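Local coordinates for endoglucanase (Clostridium thermocellum, PDB 2C4X), which carries a PKD domain and a CBM44 carbohydrate-binding module that recognises beta-glucan chains, including xyloglucan, within a multimodular cellulosomal enzyme that probably degrades cellulose, at residues E6-K11 with D36-I41; K72-V77 with S84-A89. The protein carries 1 engineered substitution. All blocks are in the same frame, centred on the assembly; numbering follows the deposited sequence.

Contact 1: E6-K11 with D36-I41; sequences ENQAPK and DEDGTI. With CA (calcium ion), chain B.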
loop_
_atom_site.group_PDB
_atom_site.type_symbol
_atom_site.label_atom_id
_atom_site.label_comp_id
_atom_site.label_asym_id
_atom_site.label_seq_id
_atom_site.Cartn_x
_atom_site.Cartn_y
_atom_site.Cartn_z
ATOM N N GLU A 6 20.081 -42.628 -15.003
ATOM C CA GLU A 6 20.336 -41.329 -14.353
ATOM C C GLU A 6 19.260 -40.836 -13.380
ATOM O O GLU A 6 18.080 -40.745 -13.733
ATOM C CB GLU A 6 20.591 -40.254 -15.417
ATOM C CG GLU A 6 22.061 -39.939 -15.664
ATOM C CD GLU A 6 22.604 -38.862 -14.726
ATOM O OE1 GLU A 6 21.868 -37.892 -14.421
ATOM O OE2 GLU A 6 23.780 -38.980 -14.309
ATOM N N ASN A 7 19.682 -40.492 -12.165
ATOM C CA ASN A 7 18.771 -39.975 -11.141
ATOM C C ASN A 7 18.088 -38.664 -11.548
ATOM O O ASN A 7 18.759 -37.704 -11.928
ATOM C CB ASN A 7 19.507 -39.784 -9.807
ATOM C CG ASN A 7 18.606 -39.210 -8.718
ATOM O OD1 ASN A 7 17.432 -39.566 -8.620
ATOM N ND2 ASN A 7 19.155 -38.336 -7.891
ATOM N N GLN A 8 16.757 -38.634 -11.469
ATOM C CA GLN A 8 15.995 -37.398 -11.670
ATOM C C GLN A 8 16.001 -36.558 -10.402
ATOM O O GLN A 8 15.782 -37.087 -9.293
ATOM C CB GLN A 8 14.551 -37.691 -12.079
ATOM C CG GLN A 8 14.420 -38.376 -13.413
ATOM C CD GLN A 8 13.005 -38.838 -13.700
ATOM O OE1 GLN A 8 12.025 -38.218 -13.282
ATOM N NE2 GLN A 8 12.896 -39.933 -14.416
ATOM N N ALA A 9 16.251 -35.258 -10.565
ATOM C CA ALA A 9 16.186 -34.319 -9.447
ATOM C C ALA A 9 14.730 -34.151 -9.002
ATOM O O ALA A 9 13.829 -34.192 -9.828
ATOM C CB ALA A 9 16.805 -32.972 -9.822
ATOM N N PRO A 10 14.501 -33.991 -7.687
ATOM C CA PRO A 10 13.132 -33.886 -7.202
ATOM C C PRO A 10 12.494 -32.567 -7.657
ATOM O O PRO A 10 13.197 -31.669 -8.132
ATOM C CB PRO A 10 13.281 -33.918 -5.674
ATOM C CG PRO A 10 14.706 -33.515 -5.401
ATOM C CD PRO A 10 15.507 -33.915 -6.607
ATOM N N LYS A 11 11.181 -32.458 -7.532
ATOM C CA LYS A 11 10.509 -31.199 -7.855
ATOM C C LYS A 11 10.159 -30.442 -6.579
ATOM O O LYS A 11 9.569 -31.006 -5.658
ATOM C CB LYS A 11 9.312 -31.439 -8.773
ATOM C CG LYS A 11 9.789 -31.937 -10.166
ATOM C CD LYS A 11 8.746 -31.886 -11.285
ATOM C CE LYS A 11 8.516 -30.446 -11.810
ATOM N NZ LYS A 11 9.755 -29.643 -12.163
ATOM N N ASP A 36 9.836 -36.427 -5.349
ATOM C CA ASP A 36 10.854 -37.076 -6.145
ATOM C C ASP A 36 10.178 -38.189 -6.933
ATOM O O ASP A 36 9.548 -39.076 -6.355
ATOM C CB ASP A 36 11.996 -37.625 -5.293
ATOM C CG ASP A 36 13.200 -37.983 -6.123
ATOM O OD1 ASP A 36 13.475 -37.258 -7.104
ATOM O OD2 ASP A 36 13.880 -38.986 -5.824
ATOM N N GLU A 37 10.305 -38.126 -8.255
ATOM C CA GLU A 37 9.621 -39.058 -9.136
ATOM C C GLU A 37 10.215 -40.471 -9.129
ATOM O O GLU A 37 9.489 -41.445 -9.352
ATOM C CB GLU A 37 9.561 -38.501 -10.564
ATOM C CG GLU A 37 9.038 -37.058 -10.649
ATOM C CD GLU A 37 7.546 -36.936 -10.366
ATOM O OE1 GLU A 37 6.836 -37.964 -10.322
ATOM O OE2 GLU A 37 7.075 -35.793 -10.201
ATOM N N ASP A 38 11.520 -40.579 -8.874
ATOM C CA ASP A 38 12.202 -41.873 -8.947
ATOM C C ASP A 38 12.858 -42.272 -7.618
ATOM O O ASP A 38 13.732 -43.143 -7.579
ATOM C CB ASP A 38 13.228 -41.885 -10.096
ATOM C CG ASP A 38 14.355 -40.867 -9.895
ATOM O OD1 ASP A 38 14.252 -40.035 -8.974
ATOM O OD2 ASP A 38 15.341 -40.885 -10.664
ATOM N N GLY A 39 12.426 -41.642 -6.532
ATOM C CA GLY A 39 12.982 -41.922 -5.213
ATOM C C GLY A 39 12.118 -41.270 -4.164
ATOM O O GLY A 39 10.895 -41.232 -4.304
ATOM N N THR A 40 12.757 -40.757 -3.115
ATOM C CA THR A 40 12.059 -40.056 -2.046
ATOM C C THR A 40 12.794 -38.764 -1.689
ATOM O O THR A 40 13.988 -38.629 -1.949
ATOM C CB THR A 40 11.914 -40.936 -0.774
ATOM O OG1 THR A 40 13.208 -41.368 -0.341
ATOM C CG2 THR A 40 11.053 -42.179 -1.053
ATOM N N ILE A 41 12.079 -37.808 -1.105
ATOM C CA ILE A 41 12.712 -36.583 -0.631
ATOM C C ILE A 41 13.300 -36.850 0.748
ATOM O O ILE A 41 12.603 -37.355 1.633
ATOM C CB ILE A 41 11.722 -35.399 -0.586
ATOM C CG1 ILE A 41 11.320 -34.999 -2.007
ATOM C CG2 ILE A 41 12.338 -34.196 0.187
ATOM C CD1 ILE A 41 10.079 -34.137 -2.072
HETATM CA CA CA B . 15.495 -38.676 -7.512
HETATM O O HOH W 1 15.435 -42.563 -12.659
HETATM O O HOH W 2 12.286 -36.650 -9.518
HETATM O O HOH W 3 16.322 -40.407 -6.039
#

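Contact 2: K72-V77 with S84-A89; sequences KVKLIV and SSSFTA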
loop_
_atom_site.group_PDB
_atom_site.type_symbol
_atom_site.label_atom_id
_atom_site.label_comp_id
_atom_site.label_asym_id
_atom_site.label_seq_id
_atom_site.Cartn_x
_atom_site.Cartn_y
_atom_site.Cartn_z
ATOM N N LYS A 72 12.244 -12.870 0.220
ATOM C CA LYS A 72 12.350 -13.973 -0.733
ATOM C C LYS A 72 12.577 -15.265 0.041
ATOM O O LYS A 72 13.574 -15.394 0.747
ATOM C CB LYS A 72 13.502 -13.746 -1.716
ATOM C CG LYS A 72 13.381 -12.475 -2.537
ATOM C CD LYS A 72 14.687 -12.145 -3.289
ATOM C CE LYS A 72 14.823 -12.911 -4.588
ATOM N NZ LYS A 72 15.818 -12.236 -5.503
ATOM N N VAL A 73 11.647 -16.204 -0.083
ATOM C CA VAL A 73 11.738 -17.484 0.615
ATOM C C VAL A 73 12.168 -18.518 -0.409
ATOM O O VAL A 73 11.483 -18.717 -1.415
ATOM C CB VAL A 73 10.397 -17.876 1.293
ATOM C CG1 VAL A 73 10.514 -19.249 2.022
ATOM C CG2 VAL A 73 9.962 -16.767 2.256
ATOM N N LYS A 74 13.335 -19.121 -0.176
ATOM C CA LYS A 74 13.864 -20.145 -1.052
ATOM C C LYS A 74 13.771 -21.511 -0.389
ATOM O O LYS A 74 14.249 -21.702 0.732
ATOM C CB LYS A 74 15.322 -19.847 -1.437
ATOM C CG LYS A 74 15.950 -20.920 -2.335
ATOM C CD LYS A 74 17.364 -20.525 -2.711
ATOM C CE LYS A 74 17.901 -21.373 -3.844
ATOM N NZ LYS A 74 19.379 -21.139 -4.046
ATOM N N LEU A 75 13.153 -22.459 -1.093
ATOM C CA LEU A 75 13.122 -23.839 -0.647
ATOM C C LEU A 75 14.039 -24.665 -1.519
ATOM O O LEU A 75 13.957 -24.601 -2.745
ATOM C CB LEU A 75 11.701 -24.411 -0.753
ATOM C CG LEU A 75 11.539 -25.940 -0.667
ATOM C CD1 LEU A 75 11.803 -26.436 0.768
ATOM C CD2 LEU A 75 10.137 -26.355 -1.150
ATOM N N ILE A 76 14.894 -25.460 -0.883
ATOM C CA ILE A 76 15.637 -26.498 -1.573
ATOM C C ILE A 76 15.191 -27.872 -1.059
ATOM O O ILE A 76 15.171 -28.139 0.147
ATOM C CB ILE A 76 17.163 -26.324 -1.417
ATOM C CG1 ILE A 76 17.619 -24.991 -2.024
ATOM C CG2 ILE A 76 17.926 -27.483 -2.092
ATOM C CD1 ILE A 76 19.046 -24.578 -1.640
ATOM N N VAL A 77 14.846 -28.735 -2.004
ATOM C CA VAL A 77 14.407 -30.086 -1.730
ATOM C C VAL A 77 15.488 -31.041 -2.227
ATOM O O VAL A 77 15.959 -30.918 -3.364
ATOM C CB VAL A 77 13.047 -30.341 -2.448
ATOM C CG1 VAL A 77 12.721 -31.802 -2.520
ATOM C CG2 VAL A 77 11.927 -29.587 -1.751
ATOM N N SER A 84 19.086 -32.115 -5.955
ATOM C CA SER A 84 18.196 -31.104 -5.410
ATOM C C SER A 84 17.611 -30.160 -6.458
ATOM O O SER A 84 18.152 -30.022 -7.559
ATOM C CB SER A 84 18.896 -30.324 -4.297
ATOM O OG SER A 84 20.045 -29.682 -4.795
ATOM N N SER A 85 16.486 -29.541 -6.090
ATOM C CA SER A 85 15.836 -28.487 -6.856
ATOM C C SER A 85 15.467 -27.377 -5.900
ATOM O O SER A 85 15.275 -27.615 -4.709
ATOM C CB SER A 85 14.537 -29.005 -7.484
ATOM O OG SER A 85 14.815 -30.172 -8.227
ATOM N N SER A 86 15.326 -26.170 -6.432
ATOM C CA SER A 86 14.897 -25.040 -5.629
ATOM C C SER A 86 13.682 -24.339 -6.226
ATOM O O SER A 86 13.485 -24.342 -7.454
ATOM C CB SER A 86 16.056 -24.054 -5.426
ATOM O OG SER A 86 16.255 -23.233 -6.559
ATOM N N PHE A 87 12.884 -23.746 -5.339
ATOM C CA PHE A 87 11.706 -22.954 -5.689
ATOM C C PHE A 87 11.751 -21.730 -4.779
ATOM O O PHE A 87 11.903 -21.871 -3.558
ATOM C CB PHE A 87 10.424 -23.764 -5.420
ATOM C CG PHE A 87 9.135 -23.083 -5.869
ATOM C CD1 PHE A 87 8.379 -22.315 -4.972
ATOM C CD2 PHE A 87 8.650 -23.261 -7.164
ATOM C CE1 PHE A 87 7.177 -21.710 -5.385
ATOM C CE2 PHE A 87 7.445 -22.672 -7.569
ATOM C CZ PHE A 87 6.714 -21.896 -6.678
ATOM N N THR A 88 11.632 -20.547 -5.364
ATOM C CA THR A 88 11.675 -19.292 -4.610
ATOM C C THR A 88 10.384 -18.513 -4.820
ATOM O O THR A 88 9.918 -18.358 -5.953
ATOM C CB THR A 88 12.908 -18.417 -5.025
ATOM O OG1 THR A 88 14.111 -19.159 -4.786
ATOM C CG2 THR A 88 12.977 -17.115 -4.235
ATOM N N ALA A 89 9.790 -18.047 -3.726
ATOM C CA ALA A 89 8.617 -17.188 -3.818
ATOM C C ALA A 89 8.785 -16.027 -2.848
ATOM O O ALA A 89 9.636 -16.072 -1.950
ATOM C CB ALA A 89 7.328 -17.975 -3.524
HETATM O O HOH W 4 19.402 -22.887 -6.099
#

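Contact 1: E6-K11 with D36-I41
Pro10 packs against the start of the Asp36 side chain, CB to CB at 3.9 Å, and beyond that carbon the carboxylate turns to calcium, CG still near Pro10 CB and OD1 lying beside the ring. CG of Asp36 stands anti to the backbone N (chi1 -166°), which brings the carboxylate to face the ion with both oxygens. OD1 of Asp36 binds calcium at 2.5 Å and also accepts a hydrogen bond from water 2, which reaches on to the carbonyl of Ala9 and accepts the N-H of Glu37. OD2 of Asp36 completes the bidentate grip at 2.4 Å from calcium; Gly39, with no CB, can pass close to it.

Asp38 divides its work. Its OD1 is a metal ligand at 2.4 Å from calcium, while OD2 accepts the backbone N-H of Gln8 at 2.8 Å. That bond is nearly straight and arrives on the syn side, 27° out of the carboxylate plane. Water 1 donates to the same oxygen, and both bonds should help hold the carboxylate in its rotation. Gln8 supplies its main-chain O to the ion, and Asn7 its neutral amide OD1; the Asn7 amide lies within 13° of the Asp38 carboxylate plane. With Asp79 and water 3, seven oxygens surround the calcium, whose charge probably offsets the repulsion among carboxylates and carbonyls crowded so closely. Away from the metal, OE1 of Gln8 rests on Glu37 CB at 3.7 Å, and CB of the rigid, apolar Pro10 touches Ile41 CG1 at 4.3 Å.

The ion thus ties the N-terminal segment to the loop leading into strand 41-47, whose Asp-Glu-Asp-Gly sequence carries the D-x-D-G pattern familiar from the PKD beta-sandwich.

Contact 2: K72-V77 with S84-A89
Six backbone hydrogen bonds join Val73 to Ala89, Leu75 to Phe87 and Val77 to Ser85, each residue giving one and accepting one. The shortest is Val73 N to Ala89 O at 2.7 Å. The longest is Ser85 N to Val77 O at 3.1 Å. CA-H...O contacts fill in between, such as Ser86 CA to Leu75 O at 3.1 Å. The strands run antiparallel, at 162° between their directions, as the two arms of a beta hairpin in the PKD domain. Strand 84-93 is the outermost in its sheet within the chain, whereas strand 69-79 also pairs with strand 41-47.

The face bearing Val73, Leu75 and Val77, branched side chains suited to burial, turns to the interior, where Trp46 touches the first two. Phe87 joins this face too, its ring meeting Phe14 edge-to-face.

The other face, carrying Lys74, Ile76, Ser86 and Thr88, is the more open and mixes polar with aliphatic groups. Lys74 is extended throughout, with chi1 at 178°, which carries its methylenes up off the sheet between Thr88 and Ser86: CG lies 3.5 Å from Thr88 OG1, and CE 3.6 Å from Ser86 CB. The ammonium then binds water 4, NZ to water 2.7 Å, and that water also hydrogen-bonds Ser86 OG. Beside them Ile76 lays CG2 on Ser84 CB at 3.7 Å.

In the fold
Contact 1 lies at one end of the PKD domain, and contact 2 joins two strands of its four-stranded sheet; their centres are about 16 Å apart. They meet near Val77 and Ser85, at the calcium-side end of contact 2. Ile41 CG1 packs on Val77 CG1 at 3.5 Å, and Pro10 CG lies 3.5 Å from Val77 O, so both segments of contact 1 lean on the hairpin. Strand 69-79 is also the direct route to the metal: two residues beyond Val77 it delivers Asp79, a calcium ligand. Ser85 does not bind the ion, its side chain staying about 9 Å from it.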